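Local coordinates for protein catalase (Corynebacterium glutamicum, PDB 4B7H) that breaks down hydrogen peroxide to water and oxygen at a haem iron, carries bound NADPH and is inhibited by nitric oxide, at residues A[22-25]-A[26-30]; A[49-52]-A[53-57]; A[174-177]-A[178-182]; A[481-485]-A[486-490]. One frame throughout, in Å; residues are numbered along the deposited sequence. Where two conformers were deposited one is given.

All four contacts are local, between residues a few positions apart in the chain, and they form two touching pairs far apart in the subunit. Contacts 1 and 2 belong to the N-terminal arm: the turn at 22-30 lies on helix 50-59, and both meet the second subunit. Contacts 3 and 4, with centres about 9 Å apart, join helix 173-182 to the start of helix 487-498 and meet the fourth subunit. Contacts 1 to 3 are largely buried, whereas contact 4 is half exposed. Backbone bonds dominate contact 1, an edge-to-face tryptophan pair contact 3; contacts 2 and 4 each carry a helix cap, aspartate in one and serine in the other.

Contact 1. Residues A[22-25]-A[26-30]; sequences TTRH and NGAPV
Backbone bonds fold T22-H25 back against N26-V30. V30 N reaches T22 O at 3.0 Å in an almost straight bond, R24 N gives its hydrogen to A28 O at 2.7 Å, and G27 N returns to R24 O at 2.9 Å. R24 O is gripped a second time by T23 OG1, which comes from the opposite face of the carbonyl plane, so the peptide is held from both sides. T23 and P29 form a single bridge.

Side-chain polar contacts brace the turn from within. N26 OD1 accepts from A28 N at 3.0 Å, closing an Asx turn. The same oxygen sits over one face of the R24 guanidinium, 3.4 Å from R24 NH2, an approach over the face and not a hydrogen bond. The amide and guanidinium planes are only 22° apart, an offset, nearly parallel arrangement. Water 1 accepts from R24 NE and N26 N; water 2 joins R24 NH1 to P29 O. The amide nitrogen N26 ND2 instead leaves the turn for N136 O and I333 O of the second subunit.

V30 packs at the open end, its CG2 3.4 Å from T23 C and its CB 3.3 Å from T22 OG1, a hydroxyl bonded to E33; A28 CB lies obliquely by the R24 guanidinium.

G27 takes a positive phi of 96°, which suits glycine. A type I turn over R24-G27, followed by this left-handed residue, is the type I turn with G1 bulge, for which Asn-Gly is a classic sequence; here it shapes a hairpin-like loop of the catalase N-terminal arm, tucked against a second subunit.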
# COMPACT_ATOMS: atom_id res chain seq x y z
N THR A 22 -25.40 -5.70 16.16
CA THR A 22 -24.39 -5.32 15.18
C THR A 22 -24.71 -5.92 13.80
O THR A 22 -25.52 -6.86 13.67
CB THR A 22 -23.00 -5.77 15.65
OG1 THR A 22 -23.07 -7.14 16.07
CG2 THR A 22 -22.52 -4.89 16.80
N THR A 23 -24.07 -5.36 12.78
CA THR A 23 -24.19 -5.85 11.41
C THR A 23 -22.80 -6.09 10.86
O THR A 23 -21.83 -5.45 11.29
CB THR A 23 -24.91 -4.86 10.46
OG1 THR A 23 -24.08 -3.71 10.23
CG2 THR A 23 -26.25 -4.41 11.04
N ARG A 24 -22.70 -7.00 9.89
CA ARG A 24 -21.49 -7.10 9.09
C ARG A 24 -21.35 -5.85 8.22
O ARG A 24 -22.24 -4.99 8.19
CB ARG A 24 -21.50 -8.36 8.22
CG ARG A 24 -21.53 -9.63 9.04
CD ARG A 24 -20.96 -10.83 8.28
NE ARG A 24 -21.29 -10.80 6.86
CZ ARG A 24 -22.38 -11.33 6.32
NH1 ARG A 24 -23.29 -11.93 7.08
NH2 ARG A 24 -22.57 -11.25 5.01
N HIS A 25 -20.24 -5.74 7.51
CA HIS A 25 -19.99 -4.54 6.73
C HIS A 25 -20.83 -4.45 5.46
O HIS A 25 -20.87 -3.39 4.83
CB HIS A 25 -18.49 -4.39 6.47
CG HIS A 25 -17.69 -4.26 7.73
ND1 HIS A 25 -16.31 -4.37 7.76
CD2 HIS A 25 -18.08 -4.03 9.01
CE1 HIS A 25 -15.89 -4.20 9.00
NE2 HIS A 25 -16.94 -4.00 9.78
N ASN A 26 -21.50 -5.54 5.09
CA ASN A 26 -22.51 -5.49 4.03
C ASN A 26 -23.89 -5.10 4.57
O ASN A 26 -24.83 -4.94 3.81
CB ASN A 26 -22.61 -6.82 3.27
CG ASN A 26 -23.36 -7.88 4.05
OD1 ASN A 26 -23.27 -7.95 5.28
ND2 ASN A 26 -24.12 -8.72 3.34
N GLY A 27 -24.01 -4.94 5.88
CA GLY A 27 -25.28 -4.58 6.49
C GLY A 27 -26.13 -5.73 7.02
O GLY A 27 -27.16 -5.48 7.63
N ALA A 28 -25.71 -6.98 6.80
CA ALA A 28 -26.46 -8.13 7.30
C ALA A 28 -26.23 -8.32 8.80
O ALA A 28 -25.16 -8.01 9.31
CB ALA A 28 -26.09 -9.39 6.54
N PRO A 29 -27.25 -8.83 9.52
CA PRO A 29 -27.11 -8.99 10.97
C PRO A 29 -25.99 -9.94 11.39
O PRO A 29 -25.78 -10.99 10.77
CB PRO A 29 -28.47 -9.57 11.40
CG PRO A 29 -29.43 -9.13 10.33
CD PRO A 29 -28.61 -9.13 9.05
N VAL A 30 -25.28 -9.58 12.46
CA VAL A 30 -24.25 -10.42 13.05
C VAL A 30 -24.87 -11.41 14.01
O VAL A 30 -25.59 -10.99 14.91
CB VAL A 30 -23.22 -9.58 13.84
CG1 VAL A 30 -22.32 -10.48 14.70
CG2 VAL A 30 -22.38 -8.74 12.91
O HOH W 1 -19.96 -8.31 5.21
O HOH W 2 -23.55 -12.26 9.55

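Contact 2. Residues A[49-52]-A[53-57]; sequences DIHL and IEKLA
L52 lies alongside L56 one turn further on, the two side chains pointing the same way and their CD1 atoms 3.9 Å apart. Both sit on the first turns of helix 50-59, in the N-terminal arm of the catalase subunit. The pairing suits leucine, whose branched end fills a buried apolar stripe, and L56 carries that stripe to within about 4 Å of a bound haem. I53 CD1 adds a looser contact with L52 CG, and I53 itself packs on L47 of the fourth subunit.

The helix is opened by D49 at the N-cap. Its OD1 accepts from L52 N at 3.1 Å, met from above the carboxylate plane, while OD2 is bonded to A37 N. One carboxylate oxygen takes an amide of the first turn and the other ties the helix to the preceding loop. The usual i to i+4 bonds follow, K55 N to H51 O among them at 2.8 Å.

H51 and K55, also one turn apart, make a polar pair. The imidazole reaches K55 because chi1 is 179°, CG opposite the backbone N: K55 CB lies over one ring face and K55 CD is 3.8 Å from H51 NE2. The fully extended lysine carries NZ onward to salt bridges with E33, which also bonds H51 NE2, and with D157 of the third subunit. E54 OE2 accepts from H25 N of the 22-30 turn, and E54 OE1 pairs with R365 of the second subunit. At the ring edge, in its plane, water 3 lies 2.8 Å from H51 ND1 and donates to E54 OE2 at 2.7 Å.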
# COMPACT_ATOMS: atom_id res chain seq x y z
N ASP A 49 -17.01 -18.79 8.64
CA ASP A 49 -17.55 -17.86 9.63
C ASP A 49 -17.21 -16.47 9.09
O ASP A 49 -16.12 -15.93 9.33
CB ASP A 49 -16.97 -18.09 11.03
CG ASP A 49 -17.71 -17.29 12.09
OD1 ASP A 49 -18.17 -16.18 11.74
OD2 ASP A 49 -17.84 -17.76 13.24
N ILE A 50 -18.14 -15.90 8.32
CA ILE A 50 -17.85 -14.69 7.55
C ILE A 50 -17.54 -13.53 8.49
O ILE A 50 -16.58 -12.79 8.28
CB ILE A 50 -19.01 -14.34 6.59
CG1 ILE A 50 -19.28 -15.51 5.64
CG2 ILE A 50 -18.70 -13.07 5.80
CD1 ILE A 50 -20.56 -15.38 4.84
N HIS A 51 -18.34 -13.39 9.53
CA HIS A 51 -18.11 -12.32 10.50
C HIS A 51 -16.77 -12.47 11.22
O HIS A 51 -16.05 -11.49 11.40
CB HIS A 51 -19.26 -12.22 11.50
CG HIS A 51 -19.05 -11.16 12.52
ND1 HIS A 51 -18.86 -9.83 12.18
CD2 HIS A 51 -19.01 -11.21 13.88
CE1 HIS A 51 -18.69 -9.12 13.29
NE2 HIS A 51 -18.78 -9.93 14.32
N LEU A 52 -16.41 -13.69 11.62
CA LEU A 52 -15.12 -13.90 12.29
C LEU A 52 -13.97 -13.38 11.43
O LEU A 52 -13.11 -12.63 11.90
CB LEU A 52 -14.89 -15.37 12.60
CG LEU A 52 -13.51 -15.72 13.17
CD1 LEU A 52 -13.36 -15.16 14.58
CD2 LEU A 52 -13.29 -17.23 13.14
N ILE A 53 -13.96 -13.79 10.17
CA ILE A 53 -12.86 -13.41 9.29
C ILE A 53 -12.88 -11.90 9.02
O ILE A 53 -11.83 -11.26 9.01
CB ILE A 53 -12.85 -14.23 7.99
CG1 ILE A 53 -12.75 -15.73 8.30
CG2 ILE A 53 -11.73 -13.77 7.07
CD1 ILE A 53 -11.58 -16.10 9.18
N GLU A 54 -14.06 -11.32 8.84
CA GLU A 54 -14.16 -9.90 8.56
C GLU A 54 -13.67 -9.07 9.77
O GLU A 54 -12.95 -8.08 9.62
CB GLU A 54 -15.60 -9.54 8.21
CG GLU A 54 -15.84 -8.10 7.82
CD GLU A 54 -17.22 -7.91 7.26
OE1 GLU A 54 -17.43 -8.21 6.06
OE2 GLU A 54 -18.12 -7.48 8.01
N LYS A 55 -14.07 -9.51 10.96
CA LYS A 55 -13.68 -8.86 12.21
C LYS A 55 -12.17 -8.93 12.44
O LYS A 55 -11.53 -7.93 12.75
CB LYS A 55 -14.44 -9.53 13.37
CG LYS A 55 -14.29 -8.86 14.73
CD LYS A 55 -15.29 -9.46 15.73
CE LYS A 55 -15.18 -8.83 17.11
NZ LYS A 55 -16.17 -9.48 18.04
N LEU A 56 -11.59 -10.12 12.27
CA LEU A 56 -10.16 -10.29 12.43
C LEU A 56 -9.37 -9.55 11.37
O LEU A 56 -8.35 -8.93 11.67
CB LEU A 56 -9.77 -11.78 12.40
CG LEU A 56 -10.23 -12.65 13.58
CD1 LEU A 56 -9.87 -14.10 13.30
CD2 LEU A 56 -9.60 -12.17 14.89
N ALA A 57 -9.84 -9.61 10.13
CA ALA A 57 -9.10 -9.02 9.01
C ALA A 57 -9.09 -7.50 9.06
O ALA A 57 -8.09 -6.87 8.72
CB ALA A 57 -9.66 -9.51 7.67
O HOH W 3 -18.12 -7.65 10.67

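Contact 3. Residues A[174-177]-A[178-182]; sequences DMQW and DFWTR
D174 lies in the first turn of helix 173-182: its carbonyl O accepts from D178 N at 2.7 Å, and D178 CB rests against the same oxygen. R182 NE meets D178 OD1 on the syn side at 2.8 Å in a salt bridge; D178 OD2 goes to Y397 of the fourth subunit. M175 O takes F179 N.

The Q176 side chain runs beside W180 in the same direction, its OE1 3.8 Å from W180 CH2, with the amide plane nearly perpendicular to the indole. Q176 O, besides accepting from W180 N, lies over one face of that indole.

W177 carries the aromatic contact. The edge of W180 points at its face in a T-shaped stack, six-membered ring centroids 4.9 Å apart, planes at 74°, and W180 CE3 3.7 Å from W177 CE3. W177 NE1 is bonded to A479 O. W177 O accepts from both T181 N and T181 OG1, each at 2.9 Å, a doubled grip typical of a threonine inside a helix; T181 OG1 also meets R490 NE. This is a largely buried helix whose i to i+3 tryptophan pair packs against helices 187-194 and 487-498, while D174, D178 and R182 meet the fourth subunit.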
# COMPACT_ATOMS: atom_id res chain seq x y z
N ASP A 174 25.33 9.96 22.24
CA ASP A 174 26.52 10.24 21.45
C ASP A 174 26.14 10.66 20.04
O ASP A 174 26.67 11.63 19.49
CB ASP A 174 27.47 9.05 21.38
CG ASP A 174 28.78 9.41 20.73
OD1 ASP A 174 29.62 10.01 21.43
OD2 ASP A 174 28.96 9.16 19.52
N MET A 175 25.19 9.93 19.45
CA MET A 175 24.73 10.26 18.11
C MET A 175 24.11 11.67 18.06
O MET A 175 24.37 12.43 17.12
CB MET A 175 23.73 9.20 17.63
CG MET A 175 22.93 9.63 16.40
SD MET A 175 22.07 8.29 15.55
CE MET A 175 20.88 7.79 16.78
N GLN A 176 23.30 12.02 19.05
CA GLN A 176 22.66 13.33 19.04
C GLN A 176 23.68 14.46 19.08
O GLN A 176 23.59 15.42 18.31
CB GLN A 176 21.70 13.48 20.22
CG GLN A 176 20.56 12.48 20.14
CD GLN A 176 19.37 12.83 21.03
OE1 GLN A 176 19.29 13.93 21.60
NE2 GLN A 176 18.44 11.89 21.15
N TRP A 177 24.67 14.32 19.95
CA TRP A 177 25.68 15.36 20.12
C TRP A 177 26.74 15.34 19.02
O TRP A 177 27.29 16.39 18.66
CB TRP A 177 26.32 15.28 21.50
CG TRP A 177 25.38 15.71 22.57
CD1 TRP A 177 24.68 14.91 23.43
CD2 TRP A 177 24.99 17.05 22.87
NE1 TRP A 177 23.88 15.68 24.25
CE2 TRP A 177 24.06 17.00 23.92
CE3 TRP A 177 25.35 18.30 22.35
CZ2 TRP A 177 23.48 18.15 24.47
CZ3 TRP A 177 24.76 19.44 22.88
CH2 TRP A 177 23.85 19.35 23.94
N ASP A 178 27.04 14.15 18.48
CA ASP A 178 27.95 14.07 17.35
C ASP A 178 27.37 14.87 16.19
O ASP A 178 28.06 15.69 15.57
CB ASP A 178 28.19 12.61 16.93
CG ASP A 178 29.29 12.46 15.90
OD1 ASP A 178 30.32 13.16 16.01
OD2 ASP A 178 29.12 11.64 14.96
N PHE A 179 26.08 14.66 15.91
CA PHE A 179 25.45 15.41 14.83
C PHE A 179 25.41 16.91 15.14
O PHE A 179 25.84 17.72 14.31
CB PHE A 179 24.03 14.93 14.51
CG PHE A 179 23.37 15.76 13.43
CD1 PHE A 179 23.68 15.53 12.09
CD2 PHE A 179 22.51 16.80 13.75
CE1 PHE A 179 23.12 16.31 11.09
CE2 PHE A 179 21.95 17.59 12.75
CZ PHE A 179 22.25 17.33 11.41
N TRP A 180 24.92 17.27 16.32
CA TRP A 180 24.78 18.69 16.66
C TRP A 180 26.10 19.45 16.59
O TRP A 180 26.15 20.55 16.04
CB TRP A 180 24.15 18.86 18.04
CG TRP A 180 22.64 18.78 18.07
CD1 TRP A 180 21.75 19.14 17.09
CD2 TRP A 180 21.84 18.33 19.18
NE1 TRP A 180 20.45 18.94 17.52
CE2 TRP A 180 20.49 18.45 18.80
CE3 TRP A 180 22.15 17.85 20.46
CZ2 TRP A 180 19.44 18.10 19.66
CZ3 TRP A 180 21.11 17.49 21.30
CH2 TRP A 180 19.77 17.62 20.90
N THR A 181 27.17 18.88 17.15
CA THR A 181 28.46 19.56 17.12
C THR A 181 29.10 19.60 15.73
O THR A 181 29.90 20.49 15.44
CB THR A 181 29.48 18.98 18.12
OG1 THR A 181 29.79 17.62 17.76
CG2 THR A 181 28.94 19.04 19.54
N ARG A 182 28.76 18.64 14.87
CA ARG A 182 29.27 18.65 13.51
C ARG A 182 28.39 19.49 12.58
O ARG A 182 28.79 19.78 11.45
CB ARG A 182 29.46 17.22 12.99
CG ARG A 182 30.57 16.47 13.72
CD ARG A 182 30.77 15.03 13.23
NE ARG A 182 31.82 14.40 14.01
CZ ARG A 182 33.12 14.55 13.75
NH1 ARG A 182 33.52 15.28 12.72
NH2 ARG A 182 34.02 13.98 14.54

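Contact 4. Residues A[481-485]-A[486-490]; sequences QGISE and ATEPR
S484 O is approached by two backbone amides of the next turn. E488 N donates to it at 3.2 Å, and T487 N adds a weak bond at 3.1 Å. T487 N divides its hydrogen, since S484 OG also accepts it at 3.2 Å; with OG placed between the backbone N and the carbonyl carbon (chi1 73°), the hydroxyl is turned toward T487 N. This is a capping bond, and serine is well fitted to it, being short enough to fold back on its own backbone. The hydroxyl also meets D174 OD1 on helix 173-182, and T487 OG1 goes to that same atom, so one carboxylate oxygen ties both hydroxyls to the neighbouring helix.

S484 thus prepares the start of helix 487-498, in the C-terminal helical part of the subunit. P489, near the start of the helix, has no N-H to offer E485 O, four residues back; its CD lies 3.2 Å from that oxygen.

Apolar packing is lighter. I483 crosses E488 with its CD1 3.7 Å from E488 CG, using the methylene part of the glutamate, while I483 CB meets T487 CG2 at 4.0 Å. The isoleucine is buried against W177 and Y510. The E488 carboxylate is taken up by polar partners: water 4 donates both to I483 O and to E488 OE2, each at 2.8 Å, and OE2 is also bonded to Y510 OH and paired with K514 NZ, both on helix 500-514.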
# COMPACT_ATOMS: atom_id res chain seq x y z
N GLN A 481 25.02 12.97 29.27
CA GLN A 481 25.37 11.69 29.88
C GLN A 481 25.26 10.56 28.87
O GLN A 481 24.22 10.36 28.23
CB GLN A 481 24.53 11.40 31.12
CG GLN A 481 24.62 12.48 32.21
CD GLN A 481 26.04 12.82 32.63
OE1 GLN A 481 26.37 13.98 32.85
NE2 GLN A 481 26.89 11.80 32.76
N GLY A 482 26.35 9.83 28.68
CA GLY A 482 26.37 8.74 27.72
C GLY A 482 27.17 9.02 26.45
O GLY A 482 27.44 8.10 25.68
N ILE A 483 27.58 10.26 26.23
CA ILE A 483 28.43 10.54 25.08
C ILE A 483 29.80 9.88 25.24
O ILE A 483 30.25 9.61 26.36
CB ILE A 483 28.60 12.05 24.80
CG1 ILE A 483 29.31 12.76 25.96
CG2 ILE A 483 27.24 12.67 24.45
CD1 ILE A 483 29.53 14.25 25.73
N SER A 484 30.44 9.61 24.12
CA SER A 484 31.76 8.98 24.12
C SER A 484 32.84 9.99 24.48
O SER A 484 32.61 11.20 24.46
CB SER A 484 32.06 8.41 22.74
OG SER A 484 32.33 9.44 21.80
N GLU A 485 34.03 9.48 24.80
CA GLU A 485 35.16 10.35 25.07
C GLU A 485 35.53 11.21 23.87
O GLU A 485 35.97 12.35 24.02
CB GLU A 485 36.38 9.54 25.51
CG GLU A 485 36.22 8.87 26.85
CD GLU A 485 37.46 8.10 27.24
OE1 GLU A 485 38.29 7.82 26.35
OE2 GLU A 485 37.60 7.76 28.43
N ALA A 486 35.34 10.67 22.66
CA ALA A 486 35.62 11.43 21.44
C ALA A 486 34.70 12.64 21.32
O ALA A 486 35.10 13.70 20.83
CB ALA A 486 35.48 10.54 20.22
N THR A 487 33.46 12.47 21.76
CA THR A 487 32.46 13.52 21.60
C THR A 487 32.57 14.62 22.67
O THR A 487 32.21 15.76 22.41
CB THR A 487 31.07 12.87 21.58
OG1 THR A 487 31.00 12.00 20.45
CG2 THR A 487 29.95 13.91 21.47
N GLU A 488 33.08 14.27 23.84
CA GLU A 488 33.20 15.25 24.93
C GLU A 488 33.82 16.61 24.54
O GLU A 488 33.16 17.64 24.71
CB GLU A 488 33.90 14.65 26.17
CG GLU A 488 33.03 13.63 26.89
CD GLU A 488 33.79 12.86 27.96
OE1 GLU A 488 35.04 12.90 27.98
OE2 GLU A 488 33.13 12.19 28.78
N PRO A 489 35.05 16.61 23.98
CA PRO A 489 35.64 17.91 23.62
C PRO A 489 34.87 18.65 22.53
O PRO A 489 34.86 19.89 22.55
CB PRO A 489 37.05 17.55 23.13
CG PRO A 489 36.95 16.11 22.73
CD PRO A 489 35.99 15.51 23.70
N ARG A 490 34.21 17.94 21.61
CA ARG A 490 33.37 18.62 20.63
C ARG A 490 32.24 19.38 21.32
O ARG A 490 31.93 20.52 20.96
CB ARG A 490 32.78 17.63 19.61
CG ARG A 490 33.82 16.99 18.71
CD ARG A 490 33.18 16.42 17.46
NE ARG A 490 32.58 17.48 16.66
CZ ARG A 490 33.24 18.20 15.75
NH1 ARG A 490 34.52 17.96 15.51
NH2 ARG A 490 32.61 19.16 15.09
O HOH W 4 32.51 9.60 27.95